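Local coordinates for nucleocapsid protein (Sin Nombre virus, PDB 2IC6) that probably encapsidates the viral RNA genome, its N-terminal region forming an antiparallel coiled coil thought to take part in self-association of the nucleocapsid protein, at residues 20-25 with 53-58; 27-32 with 46-51. The protein carries 1 engineered substitution. One frame throughout, in Å; residues are numbered along the deposited sequence. Where two conformers were deposited one is given.

Contact 1. Residues 20-25 with 53-58; sequences RLVTTR and AVSALE. Engineered in segment 20-25: Arg20 (natural residue Gln).
The two helical segments run antiparallel at 162°, their axes 9.4 Å apart at closest approach, with Leu21 level with Leu57 and Thr24 with Val54. This is the middle of an intramolecular antiparallel coiled coil, and it illustrates how such a pair combines an apolar seam with a charged flank. In the seam Leu21, Thr24, Val54 and Leu57 interdigitate. Leu21 swings its isobutyl group across the gap because CG stands opposite the backbone N (chi1 -178°); its CD1 meets Val54 CG1 at 3.9 Å, the two side chains crossing at about a right angle, and also lies against CB of Leu57. Leu57 sends CD1 the other way, into the backbone of the first helix, where it lies 3.7 Å from Arg20 O and near Thr24 OG1. That hydroxyl, beside an apolar methyl, has its own helix for a partner: Thr24 OG1 donates to Arg20 O at 2.9 Å, above the carbonyl plane, while Thr24 N reaches the same oxygen from the opposite face. The torsion that places OG1 there directs Thr24 CG2 across to the second helix, to Ala53 CB at 3.6 Å and to Val54 CG2. The side chain of Arg20, an engineered residue, adds a loose touch of CB on Leu57 CD2. Along the flank, Arg25 lays its guanidinium over Val54, with CG1 3.5 Å above the plane and offset toward the rim, so one valine serves both the seam and the salt bridge. Glu58 packs CG against Leu21 before its carboxylate, turned 37° from the guanidinium, meets Arg25. Glu58 OE2 uses its syn lone pair for a nearly straight 2.6 Å bond from Arg25 NH1, beside a weak bond from Arg25 NE.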
loop_
_atom_site.group_PDB
_atom_site.type_symbol
_atom_site.label_atom_id
_atom_site.label_comp_id
_atom_site.label_asym_id
_atom_site.label_seq_id
_atom_site.Cartn_x
_atom_site.Cartn_y
_atom_site.Cartn_z
ATOM N N ARG A 20 2.880 1.909 -6.021
ATOM C CA ARG A 20 1.454 1.642 -5.952
ATOM C C ARG A 20 0.869 2.170 -4.613
ATOM O O ARG A 20 -0.246 2.609 -4.588
ATOM C CB ARG A 20 1.238 0.162 -6.039
ATOM C CG ARG A 20 1.463 -0.368 -7.290
ATOM C CD ARG A 20 1.000 -1.814 -7.370
ATOM N NE ARG A 20 2.106 -2.727 -7.258
ATOM C CZ ARG A 20 2.029 -4.012 -7.562
ATOM N NH1 ARG A 20 0.893 -4.515 -7.989
ATOM N NH2 ARG A 20 3.090 -4.781 -7.451
ATOM N N LEU A 21 1.652 2.124 -3.554
ATOM C CA LEU A 21 1.194 2.668 -2.279
ATOM C C LEU A 21 0.926 4.169 -2.416
ATOM O O LEU A 21 -0.062 4.674 -1.898
ATOM C CB LEU A 21 2.163 2.344 -1.187
ATOM C CG LEU A 21 1.773 2.815 0.212
ATOM C CD1 LEU A 21 0.409 2.291 0.654
ATOM C CD2 LEU A 21 2.865 2.471 1.232
ATOM N N VAL A 22 1.810 4.902 -3.075
ATOM C CA VAL A 22 1.586 6.347 -3.254
ATOM C C VAL A 22 0.283 6.600 -4.029
ATOM O O VAL A 22 -0.531 7.439 -3.639
ATOM C CB VAL A 22 2.769 7.001 -3.954
ATOM C CG1 VAL A 22 2.429 8.431 -4.425
ATOM C CG2 VAL A 22 3.980 7.011 -3.020
ATOM N N THR A 23 0.063 5.925 -5.160
ATOM C CA THR A 23 -1.103 6.203 -5.934
ATOM C C THR A 23 -2.364 5.745 -5.211
ATOM O O THR A 23 -3.404 6.466 -5.223
ATOM C CB THR A 23 -0.965 5.591 -7.327
ATOM O OG1 THR A 23 -0.807 4.244 -7.309
ATOM C CG2 THR A 23 0.205 6.162 -8.000
ATOM N N THR A 24 -2.318 4.601 -4.552
ATOM C CA THR A 24 -3.466 4.119 -3.798
ATOM C C THR A 24 -3.766 5.019 -2.622
ATOM O O THR A 24 -4.935 5.270 -2.289
ATOM C CB THR A 24 -3.326 2.662 -3.415
ATOM O OG1 THR A 24 -3.004 1.889 -4.580
ATOM C CG2 THR A 24 -4.660 2.121 -2.992
ATOM N N ARG A 25 -2.745 5.538 -1.959
ATOM C CA ARG A 25 -2.962 6.479 -0.866
ATOM C C ARG A 25 -3.580 7.770 -1.364
ATOM O O ARG A 25 -4.384 8.375 -0.633
ATOM C CB ARG A 25 -1.679 6.733 -0.063
ATOM C CG ARG A 25 -1.431 5.747 1.011
ATOM C CD ARG A 25 -0.247 6.066 1.935
ATOM N NE ARG A 25 -0.307 5.303 3.247
ATOM C CZ ARG A 25 -1.173 5.551 4.228
ATOM N NH1 ARG A 25 -1.253 4.754 5.234
ATOM N NH2 ARG A 25 -1.975 6.645 4.217
ATOM N N ALA A 53 -7.227 -1.439 0.378
ATOM C CA ALA A 53 -6.199 -1.507 -0.627
ATOM C C ALA A 53 -4.874 -0.964 -0.083
ATOM O O ALA A 53 -3.803 -1.582 -0.336
ATOM C CB ALA A 53 -6.630 -0.744 -1.901
ATOM N N VAL A 54 -4.919 0.158 0.593
ATOM C CA VAL A 54 -3.709 0.708 1.187
ATOM C C VAL A 54 -3.114 -0.200 2.232
ATOM O O VAL A 54 -1.910 -0.464 2.246
ATOM C CB VAL A 54 -4.021 2.119 1.778
ATOM C CG1 VAL A 54 -2.899 2.604 2.714
ATOM C CG2 VAL A 54 -4.255 3.127 0.618
ATOM N N SER A 55 -3.949 -0.706 3.124
ATOM C CA SER A 55 -3.457 -1.572 4.186
ATOM C C SER A 55 -2.873 -2.857 3.653
ATOM O O SER A 55 -1.841 -3.304 4.152
ATOM C CB SER A 55 -4.629 -1.986 5.107
ATOM O OG SER A 55 -5.116 -0.943 5.934
ATOM N N ALA A 56 -3.494 -3.414 2.613
ATOM C CA ALA A 56 -2.965 -4.620 2.025
ATOM C C ALA A 56 -1.601 -4.388 1.406
ATOM O O ALA A 56 -0.701 -5.234 1.510
ATOM C CB ALA A 56 -3.938 -5.201 1.018
ATOM N N LEU A 57 -1.399 -3.229 0.784
ATOM C CA LEU A 57 -0.069 -2.883 0.237
ATOM C C LEU A 57 0.961 -2.698 1.324
ATOM O O LEU A 57 2.089 -3.162 1.186
ATOM C CB LEU A 57 -0.188 -1.603 -0.596
ATOM C CG LEU A 57 -0.738 -1.754 -1.993
ATOM C CD1 LEU A 57 -1.160 -0.398 -2.563
ATOM C CD2 LEU A 57 0.263 -2.441 -2.916
ATOM N N GLU A 58 0.565 -2.059 2.408
ATOM C CA GLU A 58 1.487 -1.865 3.497
ATOM C C GLU A 58 1.881 -3.236 4.093
ATOM O O GLU A 58 3.071 -3.467 4.408
ATOM C CB GLU A 58 0.859 -0.987 4.591
ATOM C CG GLU A 58 0.818 0.462 4.180
ATOM C CD GLU A 58 -0.013 1.382 4.973
ATOM O OE1 GLU A 58 -0.914 0.906 5.686
ATOM O OE2 GLU A 58 0.209 2.595 4.794
#

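Contact 2. Residues 27-32 with 46-51; sequences KLKDAE and TLQSRR
Part of the same hairpin-like antiparallel coiled coil, this layer shows how an apolar seam can be bordered by water-bridged polar side chains. The segments run antiparallel at 155°, with axes 8.8 Å apart, and Ala31 faces Leu47 in the register. Leu28 and Leu47 meet through their CD1 methyls at 3.5 Å, both leucines carrying CG opposite the backbone N and so leaning into the gap. The small Ala31 CB fits against Leu47 CA and Thr46 CG2, 3.9 Å from the former.

On one flank Arg50 bends at chi2 (-54°) and passes obliquely across Lys27, whose CD lies 3.7 Å above the guanidinium plane, toward its rim. The aliphatic part of the lysine, in the one of its two conformers described here, thus packs on the arginine although both carry charge. A water accepts from Arg50 NE and donates to Lys27 O, joining a side chain to the opposite backbone. The other flank pairs Glu32 with the extended Arg51 through a second water, which donates to Glu32 OE2 at 2.6 Å and accepts from Arg51 NE in the guanidinium plane; Leu47 CD2, from the same helix one turn back, sits over the centre of the Arg51 guanidinium. Thr46 OG1 turns back to Val42 O within helix 41-74. The layer thus joins helix 6-37 to helix 41-74 on the side of the turn between them.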
loop_
_atom_site.group_PDB
_atom_site.type_symbol
_atom_site.label_atom_id
_atom_site.label_comp_id
_atom_site.label_asym_id
_atom_site.label_seq_id
_atom_site.Cartn_x
_atom_site.Cartn_y
_atom_site.Cartn_z
ATOM N N LYS A 27 -5.741 7.970 -3.825
ATOM C CA LYS A 27 -7.134 7.571 -3.986
ATOM C C LYS A 27 -7.850 7.486 -2.627
ATOM O O LYS A 27 -9.006 7.854 -2.502
ATOM C CB LYS A 27 -7.203 6.238 -4.762
ATOM C CG LYS A 27 -6.735 6.321 -6.199
ATOM C CD LYS A 27 -6.564 4.956 -6.803
ATOM C CE LYS A 27 -6.186 4.987 -8.220
ATOM N NZ LYS A 27 -7.464 4.912 -8.965
ATOM N N LEU A 28 -7.138 7.012 -1.605
ATOM C CA LEU A 28 -7.687 7.020 -0.265
ATOM C C LEU A 28 -7.957 8.430 0.234
ATOM O O LEU A 28 -9.028 8.683 0.793
ATOM C CB LEU A 28 -6.728 6.267 0.681
ATOM C CG LEU A 28 -7.089 6.316 2.151
ATOM C CD1 LEU A 28 -8.469 5.738 2.399
ATOM C CD2 LEU A 28 -6.020 5.636 2.966
ATOM N N LYS A 29 -7.017 9.350 0.041
ATOM C CA LYS A 29 -7.215 10.736 0.487
ATOM C C LYS A 29 -8.456 11.317 -0.168
ATOM O O LYS A 29 -9.242 11.997 0.511
ATOM C CB LYS A 29 -5.979 11.580 0.164
ATOM C CG LYS A 29 -4.785 11.203 0.990
ATOM C CD LYS A 29 -3.492 12.025 0.619
ATOM C CE LYS A 29 -2.250 11.482 1.232
ATOM N NZ LYS A 29 -1.211 12.475 0.914
ATOM N N ASP A 30 -8.652 11.061 -1.458
ATOM C CA ASP A 30 -9.836 11.547 -2.147
ATOM C C ASP A 30 -11.093 10.976 -1.484
ATOM O O ASP A 30 -12.101 11.690 -1.287
ATOM C CB ASP A 30 -9.840 11.026 -3.634
ATOM C CG ASP A 30 -8.690 11.443 -4.588
ATOM O OD1 ASP A 30 -8.495 10.772 -5.696
ATOM O OD2 ASP A 30 -8.064 12.415 -4.345
ATOM N N ALA A 31 -11.089 9.658 -1.220
ATOM C CA ALA A 31 -12.274 9.025 -0.645
ATOM C C ALA A 31 -12.529 9.529 0.790
ATOM O O ALA A 31 -13.723 9.684 1.161
ATOM C CB ALA A 31 -12.109 7.521 -0.654
ATOM N N GLU A 32 -11.496 9.781 1.573
ATOM C CA GLU A 32 -11.706 10.274 2.948
ATOM C C GLU A 32 -12.364 11.628 2.941
ATOM O O GLU A 32 -13.246 11.904 3.714
ATOM C CB GLU A 32 -10.339 10.507 3.595
ATOM C CG GLU A 32 -9.628 9.399 3.876
ATOM C CD GLU A 32 -8.257 9.830 4.285
ATOM O OE1 GLU A 32 -7.628 10.832 3.920
ATOM O OE2 GLU A 32 -7.812 9.088 5.052
ATOM N N THR A 46 -16.814 3.347 -0.744
ATOM C CA THR A 46 -15.628 3.676 -1.502
ATOM C C THR A 46 -14.441 3.770 -0.529
ATOM O O THR A 46 -13.364 3.256 -0.780
ATOM C CB THR A 46 -15.808 5.027 -2.217
ATOM O OG1 THR A 46 -16.951 4.989 -3.069
ATOM C CG2 THR A 46 -14.564 5.421 -3.020
ATOM N N LEU A 47 -14.660 4.464 0.565
ATOM C CA LEU A 47 -13.622 4.634 1.576
ATOM C C LEU A 47 -13.155 3.287 2.174
ATOM O O LEU A 47 -11.937 3.058 2.309
ATOM C CB LEU A 47 -14.129 5.561 2.676
ATOM C CG LEU A 47 -13.156 5.859 3.807
ATOM C CD1 LEU A 47 -11.823 6.430 3.281
ATOM C CD2 LEU A 47 -13.844 6.743 4.849
ATOM N N GLN A 48 -14.092 2.435 2.514
ATOM C CA GLN A 48 -13.765 1.115 3.034
ATOM C C GLN A 48 -12.844 0.379 2.076
ATOM O O GLN A 48 -11.855 -0.229 2.493
ATOM C CB GLN A 48 -15.039 0.380 3.265
ATOM C CG GLN A 48 -14.958 -1.038 3.802
ATOM C CD GLN A 48 -16.362 -1.711 3.953
ATOM O OE1 GLN A 48 -17.401 -1.234 3.406
ATOM N NE2 GLN A 48 -16.364 -2.870 4.607
ATOM N N SER A 49 -13.177 0.402 0.787
ATOM C CA SER A 49 -12.371 -0.265 -0.195
ATOM C C SER A 49 -10.977 0.337 -0.348
ATOM O O SER A 49 -9.979 -0.387 -0.445
ATOM C CB SER A 49 -13.072 -0.279 -1.540
ATOM O OG SER A 49 -14.260 -1.060 -1.531
ATOM N N ARG A 50 -10.872 1.656 -0.425
ATOM C CA ARG A 50 -9.579 2.293 -0.571
ATOM C C ARG A 50 -8.709 2.023 0.664
ATOM O O ARG A 50 -7.501 1.862 0.524
ATOM C CB ARG A 50 -9.727 3.793 -0.820
ATOM C CG ARG A 50 -10.395 4.166 -2.128
ATOM C CD ARG A 50 -9.727 3.544 -3.328
ATOM N NE ARG A 50 -10.256 4.113 -4.572
ATOM C CZ ARG A 50 -9.993 3.641 -5.767
ATOM N NH1 ARG A 50 -9.295 2.535 -5.914
ATOM N NH2 ARG A 50 -10.473 4.215 -6.850
ATOM N N ARG A 51 -9.306 2.026 1.849
ATOM C CA ARG A 51 -8.560 1.715 3.082
ATOM C C ARG A 51 -7.955 0.347 2.980
ATOM O O ARG A 51 -6.793 0.115 3.324
ATOM C CB ARG A 51 -9.459 1.870 4.304
ATOM C CG ARG A 51 -9.707 3.275 4.686
ATOM C CD ARG A 51 -10.710 3.373 5.822
ATOM N NE ARG A 51 -10.770 4.763 6.296
ATOM C CZ ARG A 51 -11.581 5.167 7.268
ATOM N NH1 ARG A 51 -12.452 4.333 7.767
ATOM N NH2 ARG A 51 -11.473 6.424 7.747
HETATM O O HOH W 1 -10.951 7.027 -4.418
HETATM O O HOH W 2 -8.926 6.855 5.742
#

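In the fold
Both contacts join helix 6-37 to helix 41-74, and contact 2 is nested inside the loop that contact 1 closes. Their centres lie about 10 Å apart, and Val54 CG2 against Leu28 CD2 makes the apolar seam continuous from one to the other. Contact 1 sits almost at the centre of the chain yet is largely a surface contact, with Val54 its buried member; contact 2, nearer the turn, is more buried, through Leu28, Ala31 and Leu47. The chemistry also differs: a direct salt bridge borders the seam in contact 1, whereas waters mediate the polar links beside that of contact 2, where the axes also come somewhat closer.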